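Side-chain contacts in phosphatidylglycerol lysyltransferase C-terminal domain-containing protein (Bacteroides thetaiotaomicron, PDB 2HQY), which is of unknown function but binds coenzyme A and is probably an acyl or aminoacyl transferase: residues Y246-I249 with N250-A254; I124-R127 with S128-A131; E185-G188 with N189-R192; F31-L34 with C35-F39. All blocks are in the same frame, centred on the assembly; numbering follows the deposited sequence. Where two conformers were deposited one is given.

Overall arrangement
Contact 4 is buried, contacts 1 and 2 are partly buried, and contact 3 is a surface contact. Contacts 1 and 2 lie about 11 Å apart, centre to centre, and touch where Tyr251 and Ala254 meet the turn of 128-131. Contacts 3 and 4 form a second pair, with centres about 13 Å apart, in which Trp37 and Phe39 pack on Asn189, Glu190 and Arg192. Coenzyme A is reached by contacts 1 and 3: Tyr246 binds a phosphate, while Glu190 and Thr187 lie near the adenine. Contact 4 uses sulfur, rings and a doubly used carbonyl; contact 3 relies on waters and ion pairs. Contact 1 sets Met248 beside Glu252, and contact 2 has a water-bridged carboxylate.

Contact 1. Residues Y246-I249 with N250-A254; sequences YAMI and NYEFA. With COA (coenzyme A), chain C.
Glu252 lies alongside Met248, one helical turn earlier, with both side chains pointing the same way. Its CB sits 3.6 Å from Met248 O. CG comes next and does most of the touching, 3.5 Å from Met248 O and 3.9 Å from Met248 SD. At the tip, the carboxylate goes to a partner beyond the helix, where OE2 is hydrogen-bonded to Tyr155 OH. The sulfur reaches this place because the Met248 chain leaves with CG anti to the backbone N (chi1 -179°) and then bends at both following torsions. Met248 SD also lies 4.3 Å from Tyr251 CD2, in an oblique approach to the ring. Beneath the side chains runs the regular backbone ladder. One rung, Glu252 N to Met248 O, is 2.9 Å long.

Helix 245-256 links strand 230-238 to strand 263-265, and these two strands pair in parallel. This is a beta-alpha-beta crossover, as expected for an acetyltransferase-like fold. Met248 packs on Phe148 of helix 139-151. Ile249 instead meets Ala219 and Thr221 of strand 216-227.

At the start of the helix, Tyr246 serves the ligand. Its CE1 is 3.4 Å from coenzyme A O7A. Its OH gives a hydrogen bond to O8A of the same phosphate, in the plane of the ring at its edge. Tyr246 OH and coenzyme A O8A are modelled only 2.4 Å apart, very short for a hydrogen bond, so the exact length is doubtful. Ala238 N makes a weak hydrogen bond to the same hydroxyl. A water that accepts from Asn250 ND2 at 3.1 Å also gives a weak bond to Tyr246 O.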
loop_
_atom_site.group_PDB
_atom_site.type_symbol
_atom_site.label_atom_id
_atom_site.label_comp_id
_atom_site.label_asym_id
_atom_site.label_seq_id
_atom_site.Cartn_x
_atom_site.Cartn_y
_atom_site.Cartn_z
ATOM N N TYR A 246 20.559 21.126 -8.033
ATOM C CA TYR A 246 19.517 20.573 -8.924
ATOM C C TYR A 246 19.965 20.574 -10.387
ATOM O O TYR A 246 19.793 19.569 -11.101
ATOM C CB TYR A 246 18.183 21.324 -8.781
ATOM C CG TYR A 246 17.338 20.854 -7.605
ATOM C CD1 TYR A 246 17.091 21.694 -6.511
ATOM C CD2 TYR A 246 16.787 19.556 -7.587
ATOM C CE1 TYR A 246 16.286 21.261 -5.426
ATOM C CE2 TYR A 246 16.004 19.107 -6.507
ATOM C CZ TYR A 246 15.756 19.961 -5.432
ATOM O OH TYR A 246 14.984 19.520 -4.363
ATOM N N ALA A 247 20.564 21.682 -10.835
ATOM C CA ALA A 247 21.062 21.749 -12.228
ATOM C C ALA A 247 22.139 20.691 -12.504
ATOM O O ALA A 247 22.106 20.020 -13.552
ATOM C CB ALA A 247 21.614 23.166 -12.573
ATOM N N MET A 248 23.110 20.571 -11.598
ATOM C CA MET A 248 24.236 19.649 -11.833
ATOM C C MET A 248 23.792 18.173 -11.832
ATOM O O MET A 248 24.247 17.392 -12.689
ATOM C CB MET A 248 25.381 19.854 -10.842
ATOM C CG MET A 248 26.563 18.880 -11.124
ATOM S SD MET A 248 27.196 19.098 -12.861
ATOM C CE MET A 248 27.935 20.505 -12.382
ATOM N N ILE A 249 22.926 17.789 -10.896
ATOM C CA ILE A 249 22.498 16.378 -10.838
ATOM C C ILE A 249 21.653 15.979 -12.044
ATOM O O ILE A 249 21.789 14.872 -12.578
ATOM C CB ILE A 249 21.847 15.952 -9.498
ATOM C CG1 ILE A 249 21.884 14.410 -9.423
ATOM C CG2 ILE A 249 20.423 16.552 -9.321
ATOM C CD1 ILE A 249 21.929 13.841 -8.081
ATOM N N ASN A 250 20.811 16.915 -12.492
ATOM C CA ASN A 250 20.023 16.761 -13.708
ATOM C C ASN A 250 20.953 16.469 -14.905
ATOM O O ASN A 250 20.791 15.461 -15.592
ATOM C CB ASN A 250 19.201 18.054 -13.888
ATOM C CG ASN A 250 18.313 18.053 -15.126
ATOM O OD1 ASN A 250 18.604 17.421 -16.155
ATOM N ND2 ASN A 250 17.214 18.817 -15.032
ATOM N N TYR A 251 21.950 17.346 -15.115
ATOM C CA TYR A 251 22.941 17.204 -16.170
ATOM C C TYR A 251 23.755 15.903 -16.072
ATOM O O TYR A 251 23.904 15.194 -17.068
ATOM C CB TYR A 251 23.867 18.415 -16.140
ATOM C CG TYR A 251 24.947 18.363 -17.185
ATOM C CD1 TYR A 251 24.674 18.703 -18.505
ATOM C CD2 TYR A 251 26.231 17.937 -16.853
ATOM C CE1 TYR A 251 25.682 18.659 -19.475
ATOM C CE2 TYR A 251 27.255 17.885 -17.820
ATOM C CZ TYR A 251 26.961 18.233 -19.121
ATOM O OH TYR A 251 27.984 18.170 -20.065
ATOM N N GLU A 252 24.297 15.586 -14.897
ATOM C CA GLU A 252 25.119 14.358 -14.790
ATOM C C GLU A 252 24.285 13.117 -15.080
ATOM O O GLU A 252 24.719 12.227 -15.806
ATOM C CB GLU A 252 25.780 14.254 -13.405
ATOM C CG GLU A 252 26.940 15.268 -13.204
ATOM C CD GLU A 252 28.295 14.698 -13.594
ATOM O OE1 GLU A 252 28.350 13.560 -14.130
ATOM O OE2 GLU A 252 29.309 15.409 -13.380
ATOM N N PHE A 253 23.078 13.046 -14.511
ATOM C CA PHE A 253 22.285 11.845 -14.694
ATOM C C PHE A 253 21.768 11.736 -16.142
ATOM O O PHE A 253 21.716 10.628 -16.670
ATOM C CB PHE A 253 21.153 11.779 -13.657
ATOM C CG PHE A 253 20.340 10.495 -13.721
ATOM C CD1 PHE A 253 20.956 9.254 -13.570
ATOM C CD2 PHE A 253 18.970 10.545 -13.930
ATOM C CE1 PHE A 253 20.215 8.070 -13.612
ATOM C CE2 PHE A 253 18.205 9.370 -13.984
ATOM C CZ PHE A 253 18.838 8.130 -13.813
ATOM N N ALA A 254 21.450 12.868 -16.783
ATOM C CA ALA A 254 20.983 12.845 -18.194
ATOM C C ALA A 254 22.054 12.159 -19.058
ATOM O O ALA A 254 21.752 11.359 -19.951
ATOM C CB ALA A 254 20.670 14.268 -18.697
HETATM N N1A COA C . 6.274 16.436 -4.805
HETATM C C2A COA C . 7.608 16.627 -4.801
HETATM N N3A COA C . 8.141 17.810 -4.463
HETATM C C4A COA C . 7.334 18.852 -4.111
HETATM C C5A COA C . 5.953 18.684 -4.103
HETATM C C6A COA C . 5.424 17.435 -4.459
HETATM N N6A COA C . 4.089 17.190 -4.471
HETATM N N7A COA C . 5.425 19.874 -3.715
HETATM C C8A COA C . 6.441 20.743 -3.485
HETATM N N9A COA C . 7.599 20.121 -3.752
HETATM C C1B COA C . 8.975 20.667 -3.576
HETATM C C2B COA C . 9.532 21.745 -4.498
HETATM O O2B COA C . 10.190 21.163 -5.622
HETATM C C3B COA C . 10.563 22.376 -3.575
HETATM O O3B COA C . 11.771 21.608 -3.546
HETATM P P3B COA C . 13.180 22.289 -3.156
HETATM O O7A COA C . 13.541 23.048 -4.431
HETATM O O8A COA C . 14.085 21.126 -2.772
HETATM O O9A COA C . 12.914 23.224 -1.997
HETATM C C4B COA C . 9.957 22.304 -2.183
HETATM O O4B COA C . 9.043 21.204 -2.236
HETATM C C5B COA C . 9.246 23.603 -1.784
HETATM O O5B COA C . 8.888 24.323 -2.975
HETATM P P1A COA C . 7.500 25.127 -3.228
HETATM O O1A COA C . 7.328 25.270 -4.725
HETATM O O2A COA C . 6.363 24.533 -2.407
HETATM O O3A COA C . 7.906 26.580 -2.645
HETATM O O4A COA C . 8.683 28.169 -0.833
HETATM O O5A COA C . 7.597 25.873 -0.189
HETATM O O HOH W 1 16.815 19.983 -12.233
#

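Contact 2. Residues I124-R127 with S128-A131; sequences IYLR and SDLA
A strand-to-helix junction brings Leu126, the N-cap residue, against Asp129 and Leu130 in the first turn of helix 127-132. Leu126 O accepts from Leu130 N at 3.2 Å in a nearly straight bond (169°), and Asp129 N adds a weak one. The Asp129 carboxylate lies across the Leu126 side chain, with OD2 3.6 Å from Leu126 CD1. A water gives to Asp129 OD2 at 2.8 Å and accepts from Leu126 N, so it ties the carboxylate to the last strand residue. The place of Asp129 in the first turn of the helix would probably favour its negative charge.

Tyr125 meets the turn through its CB, 3.6 Å from Leu130 CD1. Its hydroxyl reaches further, to Lys279 O. On another flank the Arg127 chain bends twice (chi3 86°), which swings its guanidinium back over the turn. Ala131 CB lies 3.7 Å above one face of that group, toward its rim. Shortening Arg127 to alanine is likely to uncover the Ala131 methyl and cost Ile257 O a weak hydrogen bond and Glu259 a long, weak ion-pair partner.

Strand 122-126 runs antiparallel to both strand 263-265 and strand 286-295. Leu130 and Arg127 rest on Ile264 of the former. The turn is also tied to helix 245-256, where Asn255 ND2 binds Ala131 O.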
loop_
_atom_site.group_PDB
_atom_site.type_symbol
_atom_site.label_atom_id
_atom_site.label_comp_id
_atom_site.label_asym_id
_atom_site.label_seq_id
_atom_site.Cartn_x
_atom_site.Cartn_y
_atom_site.Cartn_z
ATOM N N ILE A 124 7.973 16.536 -21.200
ATOM C CA ILE A 124 8.840 15.666 -22.006
ATOM C C ILE A 124 9.927 16.508 -22.714
ATOM O O ILE A 124 9.643 17.548 -23.311
ATOM C CB ILE A 124 7.994 14.802 -22.992
ATOM C CG1 ILE A 124 7.039 13.912 -22.158
ATOM C CG2 ILE A 124 8.905 13.991 -23.957
ATOM C CD1 ILE A 124 6.500 12.685 -22.849
ATOM N N TYR A 125 11.166 16.066 -22.573
ATOM C CA TYR A 125 12.349 16.761 -23.078
ATOM C C TYR A 125 13.155 15.821 -23.971
ATOM O O TYR A 125 13.019 14.601 -23.871
ATOM C CB TYR A 125 13.229 17.149 -21.888
ATOM C CG TYR A 125 12.535 17.986 -20.835
ATOM C CD1 TYR A 125 12.547 19.387 -20.895
ATOM C CD2 TYR A 125 11.879 17.369 -19.770
ATOM C CE1 TYR A 125 11.909 20.148 -19.910
ATOM C CE2 TYR A 125 11.236 18.099 -18.801
ATOM C CZ TYR A 125 11.260 19.468 -18.860
ATOM O OH TYR A 125 10.633 20.131 -17.854
ATOM N N LEU A 126 13.979 16.385 -24.848
ATOM C CA LEU A 126 14.958 15.592 -25.598
ATOM C C LEU A 126 16.114 15.273 -24.670
ATOM O O LEU A 126 16.659 16.168 -24.025
ATOM C CB LEU A 126 15.503 16.368 -26.790
ATOM C CG LEU A 126 14.498 16.685 -27.913
ATOM C CD1 LEU A 126 15.078 17.619 -28.983
ATOM C CD2 LEU A 126 13.952 15.384 -28.527
ATOM N N ARG A 127 16.503 14.006 -24.607
ATOM C CA ARG A 127 17.710 13.626 -23.857
ATOM C C ARG A 127 18.923 14.410 -24.356
ATOM O O ARG A 127 19.755 14.838 -23.561
ATOM C CB ARG A 127 17.958 12.119 -23.969
ATOM C CG ARG A 127 19.044 11.568 -23.026
ATOM C CD ARG A 127 19.779 10.378 -23.650
ATOM N NE ARG A 127 20.857 10.894 -24.465
ATOM C CZ ARG A 127 22.116 11.043 -24.056
ATOM N NH1 ARG A 127 22.505 10.669 -22.839
ATOM N NH2 ARG A 127 22.994 11.545 -24.894
ATOM N N SER A 128 19.014 14.586 -25.672
ATOM C CA SER A 128 20.056 15.399 -26.292
ATOM C C SER A 128 20.145 16.838 -25.739
ATOM O O SER A 128 21.261 17.329 -25.512
ATOM C CB SER A 128 19.966 15.356 -27.835
ATOM O OG SER A 128 18.739 15.856 -28.328
ATOM N N ASP A 129 19.006 17.482 -25.467
ATOM C CA ASP A 129 19.003 18.821 -24.869
ATOM C C ASP A 129 19.525 18.804 -23.429
ATOM O O ASP A 129 20.415 19.571 -23.066
ATOM C CB ASP A 129 17.592 19.404 -24.873
ATOM C CG ASP A 129 17.142 19.875 -26.255
ATOM O OD1 ASP A 129 18.000 20.149 -27.133
ATOM O OD2 ASP A 129 15.908 19.973 -26.449
ATOM N N LEU A 130 18.963 17.919 -22.614
ATOM C CA LEU A 130 19.302 17.875 -21.185
ATOM C C LEU A 130 20.736 17.386 -20.946
ATOM O O LEU A 130 21.368 17.803 -19.967
ATOM C CB LEU A 130 18.270 17.043 -20.414
ATOM C CG LEU A 130 16.822 17.577 -20.458
ATOM C CD1 LEU A 130 15.900 16.759 -19.516
ATOM C CD2 LEU A 130 16.746 19.064 -20.112
ATOM N N ALA A 131 21.253 16.528 -21.836
ATOM C CA ALA A 131 22.625 15.975 -21.666
ATOM C C ALA A 131 23.713 16.942 -22.142
ATOM O O ALA A 131 24.881 16.832 -21.734
ATOM C CB ALA A 131 22.752 14.639 -22.406
HETATM O O HOH W 2 13.919 19.379 -24.617
#

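Contact 3. Residues E185-G188 with N189-R192; sequences EGTG and NERR. With COA (coenzyme A), chain C.
Asn189 folds back on Glu185 in the first turn of helix 185-199, which borders the coenzyme A pocket. The tight part is the backbone. Asn189 N binds Glu185 O at 2.9 Å, and Arg191 N binds Thr187 O at 2.8 Å. The amide carbon Asn189 CG also lies 3.3 Å from Glu185 O. Asn189 packs as well on Trp37 and Phe39 of the same chain.

The loose side is bridged by water. Glu185 and Asn189 run side by side, carboxylate and amide turned 59° apart. One water gives to Glu185 OE2 at 2.6 Å and accepts from Asn189 ND2.

Toward the ligand, Glu190 stretches out with CG anti to the backbone N (chi1 -171°). Its OE1 comes 3.4 Å from C2A of the adenine and forms a salt bridge with Lys237. With a glutamine in place of Glu190, Lys237 would probably lose its charged partner beside the adenine.

Arg192 reaches the second subunit, binding Phe39 O and Asp42 there. Arg191 pairs with Asp182, while its NE gives to a water 2.9 Å away that in turn donates to Gly188 O.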
loop_
_atom_site.group_PDB
_atom_site.type_symbol
_atom_site.label_atom_id
_atom_site.label_comp_id
_atom_site.label_asym_id
_atom_site.label_seq_id
_atom_site.Cartn_x
_atom_site.Cartn_y
_atom_site.Cartn_z
ATOM N N GLU A 185 0.239 16.607 2.891
ATOM C CA GLU A 185 -0.257 15.374 2.251
ATOM C C GLU A 185 0.539 14.943 1.021
ATOM O O GLU A 185 0.903 13.760 0.898
ATOM C CB GLU A 185 -1.725 15.551 1.856
ATOM C CG GLU A 185 -2.349 14.243 1.402
ATOM C CD GLU A 185 -3.806 14.394 1.044
ATOM O OE1 GLU A 185 -4.277 15.536 0.875
ATOM O OE2 GLU A 185 -4.478 13.355 0.924
ATOM N N GLY A 186 0.812 15.889 0.125
ATOM C CA GLY A 186 1.434 15.561 -1.184
ATOM C C GLY A 186 2.837 15.003 -1.026
ATOM O O GLY A 186 3.199 13.980 -1.588
ATOM N N THR A 187 3.630 15.675 -0.207
ATOM C CA THR A 187 5.028 15.336 -0.086
ATOM C C THR A 187 5.182 14.153 0.905
ATOM O O THR A 187 6.118 13.350 0.784
ATOM C CB THR A 187 5.597 16.699 0.302
ATOM O OG1 THR A 187 6.419 17.359 -0.703
ATOM C CG2 THR A 187 5.671 16.994 1.702
ATOM N N GLY A 188 4.247 14.028 1.847
ATOM C CA GLY A 188 4.104 12.804 2.663
ATOM C C GLY A 188 3.852 11.562 1.823
ATOM O O GLY A 188 4.501 10.515 2.012
ATOM N N ASN A 189 2.945 11.688 0.850
ATOM C CA ASN A 189 2.698 10.595 -0.082
ATOM C C ASN A 189 3.926 10.345 -0.957
ATOM O O ASN A 189 4.299 9.198 -1.204
ATOM C CB ASN A 189 1.463 10.913 -0.946
ATOM C CG ASN A 189 0.155 10.715 -0.172
ATOM O OD1 ASN A 189 0.136 10.028 0.840
ATOM N ND2 ASN A 189 -0.936 11.280 -0.675
ATOM N N GLU A 190 4.572 11.416 -1.423
ATOM C CA GLU A 190 5.776 11.226 -2.236
ATOM C C GLU A 190 6.822 10.456 -1.444
ATOM O O GLU A 190 7.469 9.574 -2.014
ATOM C CB GLU A 190 6.410 12.567 -2.653
ATOM C CG GLU A 190 7.494 12.323 -3.660
ATOM C CD GLU A 190 8.542 13.438 -3.765
ATOM O OE1 GLU A 190 8.756 14.195 -2.788
ATOM O OE2 GLU A 190 9.183 13.512 -4.855
ATOM N N ARG A 191 6.989 10.814 -0.169
ATOM C CA ARG A 191 7.957 10.123 0.699
ATOM C C ARG A 191 7.696 8.611 0.722
ATOM O O ARG A 191 8.641 7.831 0.648
ATOM C CB ARG A 191 7.929 10.647 2.129
ATOM C CG ARG A 191 8.871 9.834 3.041
ATOM C CD ARG A 191 9.102 10.526 4.395
ATOM N NE ARG A 191 7.818 10.798 5.049
ATOM C CZ ARG A 191 7.676 11.555 6.142
ATOM N NH1 ARG A 191 8.747 12.098 6.730
ATOM N NH2 ARG A 191 6.459 11.765 6.637
ATOM N N ARG A 192 6.432 8.203 0.867
ATOM C CA ARG A 192 6.102 6.749 0.866
ATOM C C ARG A 192 6.557 6.069 -0.437
ATOM O O ARG A 192 7.129 4.963 -0.416
ATOM C CB ARG A 192 4.595 6.541 1.077
ATOM C CG ARG A 192 4.117 6.909 2.499
ATOM C CD ARG A 192 4.759 5.992 3.589
ATOM N NE ARG A 192 4.730 4.584 3.189
ATOM C CZ ARG A 192 3.663 3.780 3.203
ATOM N NH1 ARG A 192 2.461 4.204 3.653
ATOM N NH2 ARG A 192 3.816 2.521 2.778
HETATM N N1A COA C . 6.274 16.436 -4.805
HETATM C C2A COA C . 7.608 16.627 -4.801
HETATM N N3A COA C . 8.141 17.810 -4.463
HETATM C C4A COA C . 7.334 18.852 -4.111
HETATM C C5A COA C . 5.953 18.684 -4.103
HETATM C C6A COA C . 5.424 17.435 -4.459
HETATM N N6A COA C . 4.089 17.190 -4.471
HETATM N N7A COA C . 5.425 19.874 -3.715
HETATM C C8A COA C . 6.441 20.743 -3.485
HETATM N N9A COA C . 7.599 20.121 -3.752
HETATM C C1B COA C . 8.975 20.667 -3.576
HETATM C C2B COA C . 9.532 21.745 -4.498
HETATM O O2B COA C . 10.190 21.163 -5.622
HETATM C C3B COA C . 10.563 22.376 -3.575
HETATM O O3B COA C . 11.771 21.608 -3.546
HETATM P P3B COA C . 13.180 22.289 -3.156
HETATM O O7A COA C . 13.541 23.048 -4.431
HETATM O O8A COA C . 14.085 21.126 -2.772
HETATM O O9A COA C . 12.914 23.224 -1.997
HETATM C C4B COA C . 9.957 22.304 -2.183
HETATM O O4B COA C . 9.043 21.204 -2.236
HETATM C C5B COA C . 9.246 23.603 -1.784
HETATM O O5B COA C . 8.888 24.323 -2.975
HETATM P P1A COA C . 7.500 25.127 -3.228
HETATM O O1A COA C . 7.328 25.270 -4.725
HETATM O O2A COA C . 6.363 24.533 -2.407
HETATM O O3A COA C . 7.906 26.580 -2.645
HETATM O O4A COA C . 8.683 28.169 -0.833
HETATM O O5A COA C . 7.597 25.873 -0.189
HETATM O O HOH W 3 0.532 12.147 3.236
HETATM O O HOH W 4 -3.540 10.981 0.677
HETATM O O HOH W 5 5.179 9.796 4.582
#

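Contact 4. Residues F31-L34 with C35-F39; sequences FSNL and CSWRF
Ser32 O accepts two bonds from Ser36 in the last turn of helix 31-36, the hydroxyl one holding for one of the two conformers modelled for Ser36. Ser36 N donates to Ser32 O at 2.8 Å and Ser36 OG to the same oxygen at 2.7 Å, from opposite faces of the carbonyl plane. The hydroxyl comes from above that plane, 39° out of it. This is a serine hydroxyl bonded to the carbonyl four residues back. The next rungs are Cys35 N to Phe31 O and Trp37 N to Asn33 O.

The helix breaks at Trp37 and resumes as helix 38-41. Asn33 ND2 is held by Cys27 O and Glu267. Arg38 turns to Ile7 O and to Asp6 of the second subunit; Phe39 packs on Phe39 of that subunit.

Packing surrounds these bonds. Leu204 of helix 201-204 touches Phe31, Ser32, Cys35 and Ser36. Ala193 of helix 185-199 touches Trp37, whose indole has Asn33 O at its edge, 3.4 Å from CD1. On the Phe31 side, chi1 of -71° sets the Cys35 sulfur beside its own backbone N. This is a sulfur-aromatic contact: SG lies over one face of the Phe31 ring, 3.8 Å from its centroid, and is nearest to CZ at 3.4 Å.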
loop_
_atom_site.group_PDB
_atom_site.type_symbol
_atom_site.label_atom_id
_atom_site.label_comp_id
_atom_site.label_asym_id
_atom_site.label_seq_id
_atom_site.Cartn_x
_atom_site.Cartn_y
_atom_site.Cartn_z
ATOM N N PHE A 31 7.216 1.120 -14.440
ATOM C CA PHE A 31 7.044 0.024 -13.501
ATOM C C PHE A 31 7.317 0.469 -12.064
ATOM O O PHE A 31 6.577 0.088 -11.157
ATOM C CB PHE A 31 7.915 -1.182 -13.868
ATOM C CG PHE A 31 7.721 -2.342 -12.942
ATOM C CD1 PHE A 31 6.482 -3.015 -12.901
ATOM C CD2 PHE A 31 8.741 -2.760 -12.100
ATOM C CE1 PHE A 31 6.278 -4.094 -12.042
ATOM C CE2 PHE A 31 8.554 -3.877 -11.223
ATOM C CZ PHE A 31 7.328 -4.527 -11.188
ATOM N N SER A 32 8.369 1.279 -11.848
ATOM C CA SER A 32 8.668 1.794 -10.532
ATOM C C SER A 32 7.514 2.653 -9.997
ATOM O O SER A 32 7.140 2.526 -8.815
ATOM C CB SER A 32 9.948 2.665 -10.529
ATOM O OG SER A 32 10.228 3.053 -9.187
ATOM N N ASN A 33 6.974 3.527 -10.840
ATOM C CA ASN A 33 5.863 4.393 -10.388
ATOM C C ASN A 33 4.625 3.553 -10.043
ATOM O O ASN A 33 3.973 3.790 -9.022
ATOM C CB ASN A 33 5.535 5.437 -11.443
ATOM C CG ASN A 33 6.467 6.626 -11.391
ATOM O OD1 ASN A 33 7.193 6.845 -10.389
ATOM N ND2 ASN A 33 6.411 7.445 -12.446
ATOM N N LEU A 34 4.354 2.529 -10.845
ATOM C CA LEU A 34 3.208 1.652 -10.593
ATOM C C LEU A 34 3.332 0.951 -9.231
ATOM O O LEU A 34 2.369 0.930 -8.460
ATOM C CB LEU A 34 3.063 0.612 -11.716
ATOM C CG LEU A 34 2.547 1.211 -13.033
ATOM C CD1 LEU A 34 2.884 0.284 -14.197
ATOM C CD2 LEU A 34 1.039 1.472 -12.989
ATOM N N CYS A 35 4.512 0.387 -8.929
ATOM C CA CYS A 35 4.680 -0.320 -7.661
ATOM C C CYS A 35 4.781 0.640 -6.474
ATOM O O CYS A 35 4.219 0.358 -5.388
ATOM C CB CYS A 35 5.958 -1.153 -7.701
ATOM S SG CYS A 35 5.846 -2.579 -8.791
ATOM N N SER A 36 5.520 1.737 -6.685
ATOM C CA SER A 36 5.877 2.673 -5.605
ATOM C C SER A 36 4.665 3.461 -5.118
ATOM O O SER A 36 4.629 3.885 -3.963
ATOM C CB SER A 36 6.991 3.657 -6.027
ATOM O OG SER A 36 8.215 2.999 -6.332
ATOM N N TRP A 37 3.683 3.663 -6.007
ATOM C CA TRP A 37 2.439 4.365 -5.636
ATOM C C TRP A 37 1.265 3.447 -5.279
ATOM O O TRP A 37 0.146 3.920 -4.997
ATOM C CB TRP A 37 2.044 5.405 -6.716
ATOM C CG TRP A 37 2.980 6.618 -6.680
ATOM C CD1 TRP A 37 4.171 6.757 -7.334
ATOM C CD2 TRP A 37 2.809 7.804 -5.895
ATOM N NE1 TRP A 37 4.745 7.981 -7.023
ATOM C CE2 TRP A 37 3.929 8.642 -6.144
ATOM C CE3 TRP A 37 1.802 8.258 -5.034
ATOM C CZ2 TRP A 37 4.076 9.900 -5.542
ATOM C CZ3 TRP A 37 1.942 9.523 -4.440
ATOM C CH2 TRP A 37 3.082 10.326 -4.701
ATOM N N ARG A 38 1.511 2.130 -5.282
ATOM C CA ARG A 38 0.458 1.165 -4.943
ATOM C C ARG A 38 -0.130 1.429 -3.532
ATOM O O ARG A 38 -1.309 1.167 -3.273
ATOM C CB ARG A 38 1.025 -0.253 -5.025
ATOM C CG ARG A 38 -0.021 -1.394 -4.824
ATOM C CD ARG A 38 0.698 -2.736 -4.626
ATOM N NE ARG A 38 1.548 -2.655 -3.440
ATOM C CZ ARG A 38 2.663 -3.342 -3.241
ATOM N NH1 ARG A 38 3.078 -4.238 -4.139
ATOM N NH2 ARG A 38 3.342 -3.141 -2.100
ATOM N N PHE A 39 0.708 1.934 -2.627
ATOM C CA PHE A 39 0.291 2.177 -1.237
ATOM C C PHE A 39 -0.872 3.188 -1.238
ATOM O O PHE A 39 -1.669 3.193 -0.330
ATOM C CB PHE A 39 1.444 2.738 -0.398
ATOM C CG PHE A 39 1.647 4.206 -0.597
ATOM C CD1 PHE A 39 0.989 5.142 0.222
ATOM C CD2 PHE A 39 2.422 4.676 -1.675
ATOM C CE1 PHE A 39 1.133 6.554 -0.017
ATOM C CE2 PHE A 39 2.545 6.078 -1.943
ATOM C CZ PHE A 39 1.902 7.015 -1.098
#